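Tumor necrosis factor-inducible protein TSG-6 (Homo sapiens, PDB 2PF5) transfers heavy chains from inter-alpha-inhibitor to hyaluronan during matrix remodelling, its Link module, the part in this chain, binding hyaluronan and other matrix components. Local coordinates at residues Y3-R8 with E24-H29; K34-A39 with T73-Y78; A49-M52 with R56-Y59. All coordinates share one frame; numbering follows the deposited sequence. Where two conformers were deposited one is given.

Interaction 1: Y3-R8 with E24-H29; sequences YHREAR and EFEGGH
The backbones of 3-8 and 24-29 stay well apart, with 10.2 Å between the CA atoms of Arg5 and Glu26, so Tyr3, Arg5 and Glu26 bridge the gap with their side chains. Residues 3-5 form an edge of the sheet. Glu26 follows helix 16-25, whose end is closed by a Schellman motif at Gly27. The Glu26 chain runs extended beyond CG and brings its carboxylate to the strand. There OE1 takes two donors. Tyr3 OH bonds to Glu26 OE1 at 2.8 Å, on the anti lone pair. Arg5 has two conformers. In the one described, Arg5 NE reaches Glu26 OE1 at 2.7 Å on the syn lone pair, in a salt bridge bent to 131° at the hydrogen. NE also makes a weak bond to Glu26 OE2. The Tyr3 ring and the carboxylate are 22° apart, with OE1 at the ring edge near its plane, whereas the guanidinium is turned 64° from the carboxylate. A bend at chi2 folds Arg5 back, and Tyr3 CE1 lies over the centre of one guanidinium face. Arg5 NH1 turns to His4 O at 3.3 Å. Held in this way, the carboxylate would be limited in rotation, and Arg5 would be expected to favour the charged form of Glu26.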
# COMPACT_ATOMS: atom_id res chain seq x y z
N TYR A 3 -5.50 4.28 -3.25
CA TYR A 3 -5.79 3.15 -4.11
C TYR A 3 -4.65 2.15 -4.15
O TYR A 3 -3.53 2.47 -3.75
CB TYR A 3 -6.16 3.61 -5.54
CG TYR A 3 -5.06 4.35 -6.28
CD1 TYR A 3 -4.12 3.65 -7.05
CD2 TYR A 3 -4.96 5.75 -6.21
CE1 TYR A 3 -3.11 4.33 -7.73
CE2 TYR A 3 -3.98 6.43 -6.90
CZ TYR A 3 -3.06 5.71 -7.67
OH TYR A 3 -2.07 6.37 -8.36
N HIS A 4 -4.95 0.95 -4.65
CA HIS A 4 -3.99 -0.16 -4.68
C HIS A 4 -3.43 -0.28 -6.09
O HIS A 4 -4.18 -0.20 -7.08
CB HIS A 4 -4.70 -1.43 -4.26
CG HIS A 4 -3.96 -2.70 -4.56
ND1 HIS A 4 -4.31 -3.53 -5.60
CD2 HIS A 4 -2.93 -3.31 -3.92
CE1 HIS A 4 -3.51 -4.59 -5.62
NE2 HIS A 4 -2.67 -4.48 -4.60
N ARG A 5 -2.13 -0.55 -6.20
CA ARG A 5 -1.51 -0.77 -7.51
C ARG A 5 -0.55 -1.97 -7.46
O ARG A 5 0.19 -2.15 -6.48
CB ARG A 5 -0.77 0.49 -8.00
CG ARG A 5 -1.63 1.65 -8.53
CD ARG A 5 -2.09 1.49 -10.01
NE ARG A 5 -2.95 2.58 -10.49
CZ ARG A 5 -4.26 2.72 -10.26
NH1 ARG A 5 -4.96 1.84 -9.53
NH2 ARG A 5 -4.88 3.77 -10.76
N GLU A 6 -0.60 -2.79 -8.51
CA GLU A 6 0.37 -3.88 -8.74
C GLU A 6 1.39 -3.43 -9.78
O GLU A 6 1.06 -2.59 -10.65
CB GLU A 6 -0.33 -5.06 -9.39
CG GLU A 6 -1.26 -5.83 -8.52
CD GLU A 6 -1.74 -7.07 -9.22
OE1 GLU A 6 -1.62 -7.17 -10.46
OE2 GLU A 6 -2.23 -7.96 -8.53
N ALA A 7 2.60 -4.01 -9.74
CA ALA A 7 3.46 -4.00 -10.93
C ALA A 7 2.73 -4.52 -12.18
O ALA A 7 1.86 -5.39 -12.09
CB ALA A 7 4.73 -4.83 -10.72
N ARG A 8 3.16 -4.04 -13.35
CA ARG A 8 2.68 -4.55 -14.64
C ARG A 8 2.82 -6.09 -14.68
O ARG A 8 1.96 -6.78 -15.20
CB ARG A 8 3.48 -3.92 -15.81
CG ARG A 8 2.93 -4.19 -17.21
CD ARG A 8 4.02 -4.20 -18.36
NE ARG A 8 5.04 -5.18 -18.04
CZ ARG A 8 4.96 -6.47 -18.29
NH1 ARG A 8 3.94 -6.99 -18.97
NH2 ARG A 8 5.94 -7.26 -17.89
N GLU A 24 4.44 7.99 -7.55
CA GLU A 24 4.90 9.27 -8.09
C GLU A 24 4.58 9.43 -9.58
O GLU A 24 4.13 10.48 -10.04
CB GLU A 24 6.41 9.45 -7.86
CG GLU A 24 6.80 9.59 -6.39
CD GLU A 24 8.32 9.60 -6.18
OE1 GLU A 24 9.07 9.28 -7.15
OE2 GLU A 24 8.75 9.94 -5.05
N PHE A 25 4.80 8.35 -10.31
CA PHE A 25 4.59 8.34 -11.75
C PHE A 25 3.13 8.69 -12.06
O PHE A 25 2.84 9.35 -13.06
CB PHE A 25 4.94 6.97 -12.32
CG PHE A 25 4.69 6.84 -13.80
CD1 PHE A 25 5.36 7.64 -14.71
CD2 PHE A 25 3.85 5.84 -14.27
CE1 PHE A 25 5.15 7.50 -16.10
CE2 PHE A 25 3.64 5.68 -15.65
CZ PHE A 25 4.28 6.51 -16.55
N GLU A 26 2.23 8.24 -11.19
CA GLU A 26 0.80 8.41 -11.43
C GLU A 26 0.29 9.71 -10.83
O GLU A 26 -0.92 9.98 -10.86
CB GLU A 26 -0.00 7.20 -10.91
CG GLU A 26 0.23 5.97 -11.81
CD GLU A 26 -0.66 4.76 -11.51
OE1 GLU A 26 -1.46 4.80 -10.55
OE2 GLU A 26 -0.58 3.76 -12.28
N GLY A 27 1.22 10.51 -10.29
CA GLY A 27 0.92 11.87 -9.83
C GLY A 27 0.81 12.05 -8.32
O GLY A 27 0.51 13.16 -7.85
N GLY A 28 1.07 11.00 -7.55
CA GLY A 28 0.91 11.02 -6.11
C GLY A 28 2.15 10.61 -5.34
O GLY A 28 3.29 10.94 -5.75
N HIS A 29 1.93 9.95 -4.21
CA HIS A 29 2.97 9.48 -3.28
C HIS A 29 2.43 8.22 -2.65
O HIS A 29 1.24 7.92 -2.81
CB HIS A 29 3.27 10.54 -2.20
CG HIS A 29 3.63 11.87 -2.77
ND1 HIS A 29 4.89 12.15 -3.27
CD2 HIS A 29 2.89 12.99 -2.97
CE1 HIS A 29 4.90 13.38 -3.75
NE2 HIS A 29 3.69 13.91 -3.59

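Interaction 2: K34-A39 with T73-Y78; sequences KQLEAA and TGIIDY
Ile75 lays its CD1 methyl against the helix surface between Leu36 and Glu37. Ile75 CD1 lies 3.5 Å from Glu37 N, so it touches the helix backbone as well as side chains. Its next neighbour is Glu37 CA. The CA atoms of Glu37 and Ile75 are 6.8 Å apart, a short span that one isoleucine branch can bridge. CG1 of Ile75 is anti to the carbonyl carbon (chi1 -66°), and the chain then runs on extended, which carries CD1 out to the helix.

Leu36 meets the same methyl from the buried side. Leu36 CG lies 3.9 Å from Ile75 CD1, and its CB and CD2 are almost as near. Ile75 CG2 is touched only marginally, by Leu36 CD2 at 4.2 Å; CD1 carries the contact.

Glu37 flanks Ile75 on another side. Glu37 CB packs on Ile75 CD1 at 3.7 Å. A bend at chi2 (65°) then turns the carboxylate back toward the strand, where OE1 lies alongside CG1 and CD1 of Ile75. One water completes this polar rim. It donates to Glu37 OE1 at 2.7 Å and accepts from Ile75 N at 2.8 Å, joining helix to strand. The other carboxylate oxygen, OE2, forms salt bridges with Arg40 and Lys41 further along the helix.

The contact sets helix 33-41 against strand 74-80 of the Link module. That strand pairs with strand 56-61 through Gly74, Ile76 and Tyr78, while Ile75 reaches out to the helix. Leu36 continues inward, touching Val2 of strand 2-5, Pro60 of strand 56-61 and Tyr91 of strand 89-93.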
# COMPACT_ATOMS: atom_id res chain seq x y z
N LYS A 34 -2.09 6.54 8.18
CA LYS A 34 -3.34 7.22 8.59
C LYS A 34 -4.29 7.43 7.41
O LYS A 34 -5.51 7.38 7.59
CB LYS A 34 -3.03 8.53 9.27
CG LYS A 34 -2.51 8.33 10.70
CD LYS A 34 -1.94 9.63 11.18
CE LYS A 34 -1.65 9.59 12.67
NZ LYS A 34 -0.69 10.69 12.96
N GLN A 35 -3.71 7.66 6.21
CA GLN A 35 -4.49 7.79 4.98
C GLN A 35 -5.15 6.48 4.60
O GLN A 35 -6.35 6.46 4.28
CB GLN A 35 -3.66 8.36 3.83
CG GLN A 35 -3.41 9.88 3.98
CD GLN A 35 -2.21 10.39 3.16
OE1 GLN A 35 -1.50 9.60 2.49
NE2 GLN A 35 -1.96 11.68 3.25
N LEU A 36 -4.38 5.41 4.62
CA LEU A 36 -4.91 4.08 4.36
C LEU A 36 -6.03 3.75 5.37
O LEU A 36 -7.07 3.18 4.97
CB LEU A 36 -3.77 3.01 4.38
CG LEU A 36 -4.18 1.58 3.99
CD1 LEU A 36 -4.74 1.50 2.54
CD2 LEU A 36 -2.98 0.59 4.19
N GLU A 37 -5.81 4.08 6.64
CA GLU A 37 -6.82 3.82 7.67
C GLU A 37 -8.14 4.59 7.45
O GLU A 37 -9.26 4.03 7.62
CB GLU A 37 -6.28 4.01 9.10
CG GLU A 37 -7.41 3.96 10.19
CD GLU A 37 -8.09 2.58 10.29
OE1 GLU A 37 -7.58 1.60 9.70
OE2 GLU A 37 -9.14 2.47 10.97
N ALA A 38 -8.01 5.88 7.14
CA ALA A 38 -9.18 6.71 6.80
C ALA A 38 -9.90 6.13 5.57
O ALA A 38 -11.14 6.00 5.56
CB ALA A 38 -8.72 8.18 6.54
N ALA A 39 -9.14 5.73 4.55
CA ALA A 39 -9.78 5.09 3.38
C ALA A 39 -10.58 3.83 3.78
O ALA A 39 -11.73 3.61 3.31
CB ALA A 39 -8.71 4.75 2.29
N THR A 73 -10.88 -7.19 10.96
CA THR A 73 -11.00 -5.80 10.49
C THR A 73 -9.88 -4.87 10.99
O THR A 73 -9.38 -5.01 12.12
CB THR A 73 -12.40 -5.17 10.72
OG1 THR A 73 -12.57 -4.81 12.09
CG2 THR A 73 -13.50 -6.13 10.34
N GLY A 74 -9.50 -3.93 10.14
CA GLY A 74 -8.41 -3.02 10.43
C GLY A 74 -7.37 -3.19 9.35
O GLY A 74 -7.56 -3.95 8.40
N ILE A 75 -6.27 -2.45 9.49
CA ILE A 75 -5.10 -2.65 8.64
C ILE A 75 -4.27 -3.77 9.24
O ILE A 75 -3.96 -3.74 10.44
CB ILE A 75 -4.28 -1.35 8.51
CG1 ILE A 75 -5.11 -0.27 7.77
CG2 ILE A 75 -2.91 -1.60 7.76
CD1 ILE A 75 -4.47 1.08 7.85
N ILE A 76 -3.96 -4.79 8.44
CA ILE A 76 -3.08 -5.86 8.90
C ILE A 76 -1.68 -5.27 8.72
O ILE A 76 -1.32 -4.86 7.62
CB ILE A 76 -3.27 -7.15 8.06
CG1 ILE A 76 -4.75 -7.61 8.12
CG2 ILE A 76 -2.25 -8.26 8.48
CD1 ILE A 76 -5.25 -7.99 9.52
N ASP A 77 -0.93 -5.14 9.82
CA ASP A 77 0.36 -4.44 9.78
C ASP A 77 1.49 -5.49 9.60
O ASP A 77 1.68 -6.32 10.45
CB ASP A 77 0.53 -3.62 11.11
CG ASP A 77 1.90 -2.93 11.24
OD1 ASP A 77 2.46 -2.47 10.21
OD2 ASP A 77 2.37 -2.79 12.39
N TYR A 78 2.20 -5.45 8.48
CA TYR A 78 3.41 -6.29 8.33
C TYR A 78 4.64 -5.51 8.79
O TYR A 78 5.77 -5.99 8.70
CB TYR A 78 3.59 -6.71 6.86
CG TYR A 78 2.69 -7.83 6.36
CD1 TYR A 78 1.65 -8.36 7.13
CD2 TYR A 78 2.88 -8.34 5.07
CE1 TYR A 78 0.86 -9.40 6.65
CE2 TYR A 78 2.07 -9.35 4.57
CZ TYR A 78 1.07 -9.88 5.36
OH TYR A 78 0.29 -10.91 4.84
O HOH W 1 -6.39 -0.25 11.26

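Interaction 3: A49-M52 with R56-Y59; sequences AGWM and RVGY
Gly50 and Gly58 face each other in a short antiparallel beta hairpin, part of the Link module sheet. They form a hydrogen-bonded pair: Gly50 N to Gly58 O is 2.9 Å, and Gly58 N bonds back to Gly50 O. A third bond, from Met52 N to Arg56 O, lies nearer the turn. CA-H...O contacts from Ala49, Trp51 and Val57 fill in between these bonds.

The side chains pack on two faces. On one, Val57 is the bump and Trp51 the flat surface beneath it. Val57 CG2 sits over the six-membered ring of Trp51, 3.7 Å from the centroid and 22° off the normal, a CH-pi contact. The methyl is displaced toward the CE3 rim. Val57 CG1 turns to Ala49 CB at 3.8 Å, so Val57 fills the hollow between Ala49 and the indole. Tyr59 CD2 flanks Ala49 obliquely. The indole is gripped elsewhere too: Trp51 NE1 bonds to Leu14 O, and Trp88 meets the ring edge-to-face.

On the other face, Gly58 has no side chain, and the Met52 methyl lies over its backbone. Met52 CG touches Arg56 CB at 3.6 Å. Arg56 then leads away to a salt bridge with Asp77. A turn about the Met52 CG-SD bond (chi3 81°) swings the methyl back over the neighbouring strand. There Met52 CE rests 3.4 Å from Gly58 N.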
# COMPACT_ATOMS: atom_id res chain seq x y z
N ALA A 49 -1.08 -7.26 0.42
CA ALA A 49 -0.11 -6.47 1.17
C ALA A 49 0.58 -5.52 0.19
O ALA A 49 0.96 -5.92 -0.92
CB ALA A 49 0.91 -7.41 1.84
N GLY A 50 0.76 -4.27 0.61
CA GLY A 50 1.46 -3.29 -0.19
C GLY A 50 2.33 -2.36 0.62
O GLY A 50 2.04 -2.07 1.77
N TRP A 51 3.39 -1.85 -0.02
CA TRP A 51 4.19 -0.76 0.51
C TRP A 51 3.36 0.52 0.72
O TRP A 51 2.47 0.87 -0.08
CB TRP A 51 5.35 -0.42 -0.44
CG TRP A 51 6.38 -1.53 -0.59
CD1 TRP A 51 6.54 -2.37 -1.66
CD2 TRP A 51 7.39 -1.89 0.37
NE1 TRP A 51 7.60 -3.24 -1.42
CE2 TRP A 51 8.13 -2.96 -0.18
CE3 TRP A 51 7.74 -1.40 1.64
CZ2 TRP A 51 9.23 -3.55 0.49
CZ3 TRP A 51 8.82 -2.01 2.34
CH2 TRP A 51 9.55 -3.07 1.74
N MET A 52 3.69 1.22 1.80
CA MET A 52 3.11 2.53 2.09
C MET A 52 4.19 3.42 2.66
O MET A 52 5.35 3.02 2.72
CB MET A 52 1.86 2.38 2.98
CG MET A 52 2.15 2.04 4.44
SD MET A 52 0.67 1.61 5.43
CE MET A 52 0.50 -0.05 4.93
N ARG A 56 6.47 0.93 5.58
CA ARG A 56 5.50 -0.02 6.10
C ARG A 56 4.86 -0.87 5.01
O ARG A 56 4.70 -0.41 3.91
CB ARG A 56 4.43 0.71 6.90
CG ARG A 56 3.66 -0.17 7.85
CD ARG A 56 2.78 0.57 8.82
NE ARG A 56 3.53 1.41 9.72
CZ ARG A 56 4.24 0.96 10.73
NH1 ARG A 56 4.24 -0.33 10.99
NH2 ARG A 56 4.91 1.78 11.49
N VAL A 57 4.46 -2.09 5.34
CA VAL A 57 3.69 -2.91 4.42
C VAL A 57 2.44 -3.31 5.18
O VAL A 57 2.49 -3.63 6.35
CB VAL A 57 4.49 -4.13 3.97
CG1 VAL A 57 3.58 -5.14 3.21
CG2 VAL A 57 5.66 -3.70 3.07
N GLY A 58 1.29 -3.30 4.51
CA GLY A 58 0.10 -3.80 5.18
C GLY A 58 -1.05 -3.82 4.19
O GLY A 58 -0.86 -3.64 2.99
N TYR A 59 -2.25 -4.05 4.71
CA TYR A 59 -3.42 -4.03 3.80
C TYR A 59 -4.70 -3.83 4.57
O TYR A 59 -4.79 -4.28 5.71
CB TYR A 59 -3.51 -5.31 2.95
CG TYR A 59 -3.62 -6.62 3.69
CD1 TYR A 59 -4.87 -7.22 3.93
CD2 TYR A 59 -2.47 -7.32 4.09
CE1 TYR A 59 -4.98 -8.46 4.58
CE2 TYR A 59 -2.58 -8.57 4.76
CZ TYR A 59 -3.82 -9.12 4.98
OH TYR A 59 -3.93 -10.34 5.62

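From the N terminus, strand 2-5 comes first. Interaction 1 ties it to the end of helix 16-25 and closes the first loop. That loop is complete before helix 33-41 begins. Interaction 2 then closes a longer loop, from helix 33-41 to strand 74-80, and interaction 3 is a hairpin nested inside it. Interactions 2 and 3 touch: Tyr78 N probably bonds to Val57 O, and Leu36 CD2 packs on Met52 CE. Interaction 1 touches neither and lies across the chain centre from interaction 2, with about 18 Å between their centres. All three reach one sheet, so both helices are tied to the same Link module framework.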